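Local coordinates for conserved Archaeal protein (Sulfolobus acidocaldarius, PDB 4OPC) that uses FAD to hydrogenate the double bonds of geranylgeranyl chains, turning unsaturated archaeols into saturated ones during archaeal membrane lipid synthesis, at residues 273-277 against 437-442. Numbering follows the deposited sequence. Where two conformers were deposited one is given.
Sequences RRPLY and WRREVD
The loop between strands 261-271 and 280-281 packs on the C-terminal helix 434-452 through Tyr-277, whose ring lies against Trp-437, Arg-438 and Val-441 and whose hydroxyl reaches Asp-442. With CG of Tyr-277 anti to its carbonyl carbon (chi1 -78°), the ring is set beside the helix, and OH donates a hydrogen bond to Asp-442 OD1 at 2.6 Å, meeting the carboxylate from above its plane. Tyr-277 OH in turn accepts from Arg-274 NE (2.9 Å) and NH2 (3.3 Å), a side-on grip on one atom, with the oxygen lying close to the guanidinium plane. Water 1 makes a second path, donating to Asp-442 OD1 (2.6 Å) and accepting weakly from Arg-274 NH2. The hydroxyl thus links two opposite charges that are too far apart for a salt bridge (Arg-274 NH2 to Asp-442 OD1, 4.3 Å). Arg-438 CG lies over one face of the Tyr-277 ring, 3.7 Å from its centroid, in a CH-pi contact; Val-441 CG1 meets the ring edge, 3.8 Å from Tyr-277 CE1. Trp-437 CZ3 comes within 3.6 Å of Tyr-277 CD1, the ring planes almost perpendicular, while its NE1 bonds to Leu-423 O of helix 410-425. A phenylalanine here would probably keep much of this packing but leave Arg-274 and Asp-442 without the hydroxyl that joins them. Arg-274 NH1 also forms a salt bridge with Asp-349 of helix 332-357, extending the polar network to a second helix. This is a buried tyrosine bridging an arginine and an aspartate at a loop-helix interface, joining the loop to the C-terminal helical region of this Rossmann-type flavoprotein.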
ATOM      1  N   ARG A 273      -4.653  -0.891   6.301  1.00 11.86           N
ATOM      2  CA  ARG A 273      -5.970  -1.479   6.540  1.00 11.76           C
ATOM      3  C   ARG A 273      -6.540  -2.101   5.271  1.00 11.61           C
ATOM      4  O   ARG A 273      -5.937  -2.004   4.189  1.00 11.80           O
ATOM      5  CB  ARG A 273      -6.946  -0.416   7.060  1.00 12.40           C
ATOM      6  CG  ARG A 273      -6.999   0.845   6.214  1.00 11.81           C
ATOM      7  CD  ARG A 273      -8.343   1.565   6.421  1.00 12.59           C
ATOM      8  NE  ARG A 273      -9.398   0.954   5.611  1.00 12.91           N
ATOM      9  CZ  ARG A 273     -10.645   1.406   5.542  1.00 14.40           C
ATOM     10  NH1 ARG A 273     -11.522   0.837   4.714  1.00 13.98           N
ATOM     11  NH2 ARG A 273     -11.023   2.438   6.290  1.00 14.51           N
ATOM     12  N   ARG A 274      -7.698  -2.745   5.413  1.00 11.40           N
ATOM     13  CA  ARG A 274      -8.498  -3.205   4.282  1.00 12.13           C
ATOM     14  C   ARG A 274      -8.730  -2.045   3.301  1.00 10.62           C
ATOM     15  O   ARG A 274      -8.656  -0.874   3.683  1.00 11.27           O
ATOM     16  CB  ARG A 274      -9.830  -3.739   4.805  1.00 12.68           C
ATOM     17  CG  ARG A 274     -10.665  -2.667   5.474  1.00 13.25           C
ATOM     18  CD  ARG A 274     -11.512  -3.225   6.627  1.00 15.96           C
ATOM     19  NE  ARG A 274     -12.268  -2.142   7.252  1.00 16.80           N
ATOM     20  CZ  ARG A 274     -11.772  -1.292   8.148  1.00 17.09           C
ATOM     21  NH1 ARG A 274     -10.510  -1.386   8.544  1.00 15.27           N
ATOM     22  NH2 ARG A 274     -12.548  -0.338   8.648  1.00 23.53           N
ATOM     23  N   PRO A 275      -9.013  -2.351   2.028  1.00 11.30           N
ATOM     24  CA  PRO A 275      -9.197  -1.234   1.088  1.00 11.59           C
ATOM     25  C   PRO A 275     -10.471  -0.435   1.361  1.00 11.20           C
ATOM     26  O   PRO A 275     -11.292  -0.809   2.204  1.00 11.80           O
ATOM     27  CB  PRO A 275      -9.278  -1.922  -0.281  1.00 15.04           C
ATOM     28  CG  PRO A 275      -9.620  -3.352   0.009  1.00 15.03           C
ATOM     29  CD  PRO A 275      -9.112  -3.670   1.382  1.00 14.52           C
ATOM     30  N   LEU A 276     -10.627   0.685   0.654  1.00 12.23           N
ATOM     31  CA  LEU A 276     -11.897   1.404   0.663  1.00 11.95           C
ATOM     32  C   LEU A 276     -13.021   0.410   0.426  1.00 13.03           C
ATOM     33  O   LEU A 276     -12.915  -0.430  -0.465  1.00 14.58           O
ATOM     34  CB  LEU A 276     -11.929   2.397  -0.497  1.00 16.35           C
ATOM     35  CG  LEU A 276     -11.525   3.863  -0.389  1.00 33.34           C
ATOM     36  CD1 LEU A 276     -12.038   4.591  -1.635  1.00 15.59           C
ATOM     37  CD2 LEU A 276     -12.017   4.535   0.876  1.00 18.31           C
ATOM     38  N   TYR A 277     -14.093   0.501   1.212  1.00 12.75           N
ATOM     39  CA  TYR A 277     -15.191  -0.454   1.092  1.00 12.88           C
ATOM     40  C   TYR A 277     -15.725  -0.547  -0.332  1.00 14.97           C
ATOM     41  O   TYR A 277     -16.022  -1.644  -0.810  1.00 15.60           O
ATOM     42  CB  TYR A 277     -16.309  -0.129   2.073  1.00 14.44           C
ATOM     43  CG  TYR A 277     -16.009  -0.566   3.484  1.00 15.65           C
ATOM     44  CD1 TYR A 277     -15.617  -1.871   3.754  1.00 16.87           C
ATOM     45  CD2 TYR A 277     -16.099   0.322   4.546  1.00 19.47           C
ATOM     46  CE1 TYR A 277     -15.356  -2.285   5.051  1.00 17.80           C
ATOM     47  CE2 TYR A 277     -15.833  -0.088   5.848  1.00 17.80           C
ATOM     48  CZ  TYR A 277     -15.455  -1.385   6.078  1.00 16.39           C
ATOM     49  OH  TYR A 277     -15.188  -1.809   7.367  1.00 21.03           O
ATOM     50  N   TRP A 437     -23.428  -5.249   3.764  1.00 22.09           N
ATOM     51  CA  TRP A 437     -22.155  -5.961   3.800  1.00 21.74           C
ATOM     52  C   TRP A 437     -21.127  -5.202   4.639  1.00 19.47           C
ATOM     53  O   TRP A 437     -20.452  -5.796   5.493  1.00 20.18           O
ATOM     54  CB  TRP A 437     -21.652  -6.184   2.375  1.00 20.81           C
ATOM     55  CG  TRP A 437     -20.278  -6.772   2.286  1.00 17.58           C
ATOM     56  CD1 TRP A 437     -19.947  -8.101   2.314  1.00 19.11           C
ATOM     57  CD2 TRP A 437     -19.052  -6.056   2.147  1.00 16.94           C
ATOM     58  NE1 TRP A 437     -18.585  -8.246   2.189  1.00 18.03           N
ATOM     59  CE2 TRP A 437     -18.012  -7.007   2.091  1.00 15.57           C
ATOM     60  CE3 TRP A 437     -18.732  -4.701   2.041  1.00 16.36           C
ATOM     61  CZ2 TRP A 437     -16.671  -6.645   1.953  1.00 16.37           C
ATOM     62  CZ3 TRP A 437     -17.404  -4.342   1.906  1.00 17.27           C
ATOM     63  CH2 TRP A 437     -16.390  -5.310   1.865  1.00 14.91           C
ATOM     64  N   ARG A 438     -21.019  -3.894   4.409  1.00 17.91           N
ATOM     65  CA  ARG A 438     -20.113  -3.049   5.178  1.00 19.21           C
ATOM     66  C   ARG A 438     -20.389  -3.151   6.683  1.00 20.19           C
ATOM     67  O   ARG A 438     -19.452  -3.208   7.486  1.00 20.12           O
ATOM     68  CB  ARG A 438     -20.218  -1.595   4.703  1.00 23.02           C
ATOM     69  CG  ARG A 438     -19.340  -0.602   5.456  1.00 23.57           C
ATOM     70  CD  ARG A 438     -19.493   0.806   4.871  1.00 22.56           C
ATOM     71  NE  ARG A 438     -20.877   1.260   4.958  1.00 31.65           N
ATOM     72  CZ  ARG A 438     -21.565   1.813   3.962  1.00 28.20           C
ATOM     73  NH1 ARG A 438     -21.007   2.014   2.772  1.00 25.42           N
ATOM     74  NH2 ARG A 438     -22.824   2.179   4.160  1.00 30.96           N
ATOM     75  N   ARG A 439     -21.663  -3.179   7.064  1.00 21.31           N
ATOM     76  CA  ARG A 439     -22.008  -3.275   8.475  0.62 22.06           C
ATOM     77  C   ARG A 439     -21.569  -4.622   9.055  1.00 25.45           C
ATOM     78  O   ARG A 439     -21.118  -4.693  10.195  1.00 23.63           O
ATOM     79  CB  ARG A 439     -23.501  -3.006   8.698  0.62 28.65           C
ATOM     80  CG  ARG A 439     -23.895  -1.561   8.390  0.62 42.06           C
ATOM     81  CD  ARG A 439     -25.337  -1.248   8.769  0.62 47.00           C
ATOM     82  NE  ARG A 439     -26.305  -1.855   7.858  0.62 46.69           N
ATOM     83  CZ  ARG A 439     -26.746  -1.281   6.743  0.62 32.96           C
ATOM     84  NH1 ARG A 439     -26.300  -0.085   6.386  0.62 34.99           N
ATOM     85  NH2 ARG A 439     -27.631  -1.907   5.977  0.62 33.75           N
ATOM     86  N   GLU A 440     -21.672  -5.681   8.261  1.00 23.22           N
ATOM     87  CA  GLU A 440     -21.165  -6.982   8.691  1.00 23.11           C
ATOM     88  C   GLU A 440     -19.660  -6.941   8.943  1.00 20.42           C
ATOM     89  O   GLU A 440     -19.174  -7.485   9.940  1.00 22.92           O
ATOM     90  CB  GLU A 440     -21.458  -8.063   7.651  1.00 25.06           C
ATOM     91  CG  GLU A 440     -22.901  -8.481   7.532  1.00 29.74           C
ATOM     92  CD  GLU A 440     -23.056  -9.675   6.612  1.00 48.50           C
ATOM     93  OE1 GLU A 440     -23.294  -9.469   5.403  1.00 51.50           O
ATOM     94  OE2 GLU A 440     -22.919 -10.817   7.097  1.00 45.51           O
ATOM     95  N   VAL A 441     -18.921  -6.303   8.043  1.00 19.58           N
ATOM     96  CA  VAL A 441     -17.473  -6.224   8.187  1.00 17.63           C
ATOM     97  C   VAL A 441     -17.107  -5.395   9.413  1.00 19.16           C
ATOM     98  O   VAL A 441     -16.264  -5.800  10.222  1.00 18.50           O
ATOM     99  CB  VAL A 441     -16.806  -5.620   6.929  1.00 17.21           C
ATOM    100  CG1 VAL A 441     -15.309  -5.450   7.163  1.00 16.69           C
ATOM    101  CG2 VAL A 441     -17.066  -6.509   5.718  1.00 20.43           C
ATOM    102  N   ASP A 442     -17.761  -4.244   9.557  1.00 19.10           N
ATOM    103  CA  ASP A 442     -17.549  -3.379  10.714  1.00 19.93           C
ATOM    104  C   ASP A 442     -17.808  -4.129  12.013  1.00 22.54           C
ATOM    105  O   ASP A 442     -17.052  -3.986  12.974  1.00 21.92           O
ATOM    106  CB  ASP A 442     -18.432  -2.129  10.640  1.00 19.99           C
ATOM    107  CG  ASP A 442     -17.922  -1.109   9.627  1.00 25.65           C
ATOM    108  OD1 ASP A 442     -16.714  -1.123   9.314  1.00 26.49           O
ATOM    109  OD2 ASP A 442     -18.730  -0.278   9.166  1.00 32.50           O
TER
HETATM  110  O   HOH W   1     -15.262   1.009   9.246  1.00 41.72           O